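Local coordinates for protein malate oxidoreductase (Thermotoga maritima, PDB 1VL6) that probably catalyses the NAD-dependent oxidative decarboxylation of malate to pyruvate and carbon dioxide, at residues A[71-76]-A[112-117]. Sequence-based numbering, arbitrary orientation.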
ATOM      1  N   THR A  71     -11.232  -4.626 -11.211  1.00 62.40           N
ATOM      2  CA  THR A  71     -12.139  -4.279 -10.099  1.00 66.09           C
ATOM      3  C   THR A  71     -13.411  -5.082 -10.127  1.00 64.68           C
ATOM      4  O   THR A  71     -13.924  -5.426 -11.163  1.00 67.69           O
ATOM      5  CB  THR A  71     -12.489  -2.776 -10.038  1.00 67.87           C
ATOM      6  OG1 THR A  71     -13.226  -2.377 -11.196  1.00 75.89           O
ATOM      7  CG2 THR A  71     -11.237  -1.928 -10.078  1.00 67.51           C
ATOM      8  N   VAL A  72     -13.913  -5.398  -8.963  1.00 63.87           N
ATOM      9  CA  VAL A  72     -15.049  -6.286  -8.827  1.00 64.03           C
ATOM     10  C   VAL A  72     -15.980  -5.676  -7.750  1.00 65.12           C
ATOM     11  O   VAL A  72     -15.515  -5.194  -6.716  1.00 64.52           O
ATOM     12  CB  VAL A  72     -14.543  -7.714  -8.501  1.00 66.18           C
ATOM     13  CG1 VAL A  72     -15.617  -8.593  -7.790  1.00 69.43           C
ATOM     14  CG2 VAL A  72     -14.024  -8.367  -9.784  1.00 64.99           C
ATOM     15  N   ALA A  73     -17.286  -5.635  -8.036  1.00 64.99           N
ATOM     16  CA  ALA A  73     -18.243  -5.182  -7.049  1.00 64.77           C
ATOM     17  C   ALA A  73     -18.712  -6.383  -6.261  1.00 63.54           C
ATOM     18  O   ALA A  73     -19.038  -7.393  -6.840  1.00 64.64           O
ATOM     19  CB  ALA A  73     -19.399  -4.523  -7.727  1.00 68.51           C
ATOM     20  N   VAL A  74     -18.693  -6.290  -4.941  1.00 62.22           N
ATOM     21  CA  VAL A  74     -19.234  -7.339  -4.093  1.00 61.83           C
ATOM     22  C   VAL A  74     -20.597  -6.824  -3.664  1.00 61.61           C
ATOM     23  O   VAL A  74     -20.710  -5.914  -2.854  1.00 60.61           O
ATOM     24  CB  VAL A  74     -18.349  -7.619  -2.871  1.00 62.59           C
ATOM     25  CG1 VAL A  74     -18.954  -8.723  -2.002  1.00 63.70           C
ATOM     26  CG2 VAL A  74     -16.945  -7.991  -3.308  1.00 62.37           C
ATOM     27  N   VAL A  75     -21.638  -7.418  -4.234  1.00 62.25           N
ATOM     28  CA  VAL A  75     -22.989  -6.853  -4.160  1.00 61.86           C
ATOM     29  C   VAL A  75     -23.889  -7.673  -3.236  1.00 61.78           C
ATOM     30  O   VAL A  75     -24.091  -8.850  -3.466  1.00 61.74           O
ATOM     31  CB  VAL A  75     -23.604  -6.783  -5.570  1.00 62.20           C
ATOM     32  CG1 VAL A  75     -25.050  -6.287  -5.532  1.00 63.40           C
ATOM     33  CG2 VAL A  75     -22.734  -5.885  -6.471  1.00 64.38           C
ATOM     34  N   SER A  76     -24.432  -7.051  -2.200  1.00 61.00           N
ATOM     35  CA  SER A  76     -25.431  -7.745  -1.376  1.00 62.83           C
ATOM     36  C   SER A  76     -26.486  -6.785  -0.910  1.00 62.48           C
ATOM     37  O   SER A  76     -26.221  -5.591  -0.824  1.00 63.10           O
ATOM     38  CB  SER A  76     -24.821  -8.380  -0.126  1.00 64.70           C
ATOM     39  OG  SER A  76     -25.777  -9.264   0.464  1.00 67.48           O
ATOM     40  N   PHE A 112     -14.709  -4.009  -4.262  0.60 69.66           N
ATOM     41  CA  PHE A 112     -15.405  -2.936  -3.523  0.60 70.58           C
ATOM     42  C   PHE A 112     -16.766  -3.480  -3.044  0.60 68.97           C
ATOM     43  O   PHE A 112     -17.463  -4.142  -3.799  0.60 69.91           O
ATOM     44  CB  PHE A 112     -15.573  -1.665  -4.401  0.60 72.01           C
ATOM     45  CG  PHE A 112     -14.261  -1.116  -4.913  0.60 72.38           C
ATOM     46  CD1 PHE A 112     -13.649  -1.674  -6.033  0.60 73.91           C
ATOM     47  CD2 PHE A 112     -13.607  -0.092  -4.232  0.60 78.58           C
ATOM     48  CE1 PHE A 112     -12.409  -1.220  -6.477  0.60 74.19           C
ATOM     49  CE2 PHE A 112     -12.368   0.383  -4.674  0.60 74.52           C
ATOM     50  CZ  PHE A 112     -11.771  -0.184  -5.803  0.60 77.11           C
ATOM     51  N   PRO A 113     -17.110  -3.268  -1.778  1.00 66.04           N
ATOM     52  CA  PRO A 113     -18.414  -3.656  -1.296  1.00 64.12           C
ATOM     53  C   PRO A 113     -19.485  -2.707  -1.725  1.00 63.61           C
ATOM     54  O   PRO A 113     -19.343  -1.504  -1.521  1.00 65.15           O
ATOM     55  CB  PRO A 113     -18.289  -3.582   0.220  1.00 62.55           C
ATOM     56  CG  PRO A 113     -16.882  -3.329   0.490  1.00 66.06           C
ATOM     57  CD  PRO A 113     -16.253  -2.758  -0.692  1.00 62.76           C
ATOM     58  N   ILE A 114     -20.545  -3.270  -2.306  1.00 63.66           N
ATOM     59  CA  ILE A 114     -21.710  -2.556  -2.664  1.00 63.24           C
ATOM     60  C   ILE A 114     -22.925  -3.203  -2.032  1.00 62.87           C
ATOM     61  O   ILE A 114     -23.486  -4.169  -2.554  1.00 64.71           O
ATOM     62  CB  ILE A 114     -21.786  -2.486  -4.154  1.00 64.33           C
ATOM     63  CG1 ILE A 114     -20.787  -1.430  -4.621  1.00 70.28           C
ATOM     64  CG2 ILE A 114     -23.187  -2.042  -4.609  1.00 62.84           C
ATOM     65  CD1 ILE A 114     -20.425  -1.594  -6.034  1.00 81.16           C
ATOM     66  N   CYS A 115     -23.285  -2.659  -0.878  1.00 61.38           N
ATOM     67  CA  CYS A 115     -24.334  -3.143  -0.047  1.00 59.80           C
ATOM     68  C   CYS A 115     -25.531  -2.212  -0.209  1.00 62.09           C
ATOM     69  O   CYS A 115     -25.488  -1.009   0.158  1.00 63.73           O
ATOM     70  CB  CYS A 115     -23.856  -3.132   1.406  1.00 59.67           C
ATOM     71  SG  CYS A 115     -22.726  -4.486   1.881  1.00 63.06           S
ATOM     72  N   LEU A 116     -26.618  -2.779  -0.719  1.00 62.78           N
ATOM     73  CA  LEU A 116     -27.760  -2.023  -1.196  1.00 61.72           C
ATOM     74  C   LEU A 116     -28.882  -2.019  -0.194  1.00 62.28           C
ATOM     75  O   LEU A 116     -29.187  -3.064   0.383  1.00 65.10           O
ATOM     76  CB  LEU A 116     -28.287  -2.660  -2.470  1.00 61.10           C
ATOM     77  CG  LEU A 116     -27.184  -2.753  -3.516  1.00 61.03           C
ATOM     78  CD1 LEU A 116     -27.671  -3.610  -4.697  1.00 61.34           C
ATOM     79  CD2 LEU A 116     -26.733  -1.348  -3.944  1.00 61.33           C
ATOM     80  N   SER A 117     -29.527  -0.871  -0.015  1.00 61.72           N
ATOM     81  CA  SER A 117     -30.734  -0.825   0.813  1.00 63.44           C
ATOM     82  C   SER A 117     -31.995  -1.090   0.004  1.00 63.77           C
ATOM     83  O   SER A 117     -33.017  -0.534   0.297  1.00 65.77           O
ATOM     84  CB  SER A 117     -30.873   0.503   1.563  1.00 60.88           C
ATOM     85  OG  SER A 117     -30.677   1.605   0.685  1.00 64.77           O
TER
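A beta-alpha-beta unit of the malic enzyme N-terminal domain sets A73 beside F112 and V75 beside I114: strand 71-76, helix 89-107 after an intervening loop, then strand 110-115 alongside and parallel. Five backbone hydrogen bonds zip the pair together in the alternating parallel pattern. F112 N gives to V72 O (2.8 Å), V74 N to F112 O (2.7 Å), I114 N to V74 O, S76 N to I114 O, and L116 N to S76 O (2.8 Å). The fourth is the longest, at 3.1 Å from S76 N to I114 O, and also the most bent, 151° at the hydrogen. P113 has no N-H, but its nitrogen points away from 71-76, so no rung is lost.

Side chains then sort onto two faces. On the A73, V75, F112 and I114 face, I114 turns CG1 beside its own backbone N (chi1 -77°) and lays CD1 against A73 CB. V75 places CG1 anti to its N (chi1 176°), where it meets L116 CD1 at 3.8 Å, the two side chains slanting across each other just past the end of the second strand. At the start, in the F112 conformer given, T71 brings CG2 to the edge of the ring, 3.9 Å from F112 CE1. The other face carries V74, S76, P113 and C115, all four of which pack on M96 of helix 89-107.

S76 OG is held by E141 O and G78 N. Strand 137-140 flanks 71-76 on its other edge, while helix 121-130 covers V75 and L116 through V128 and I127. Strand 110-115 is outermost in this chain's sheet and faces the second subunit, whose F112 stacks tentatively on this F112, again in the conformer given, and whose S134 OG hydrogen-bonds C115 N.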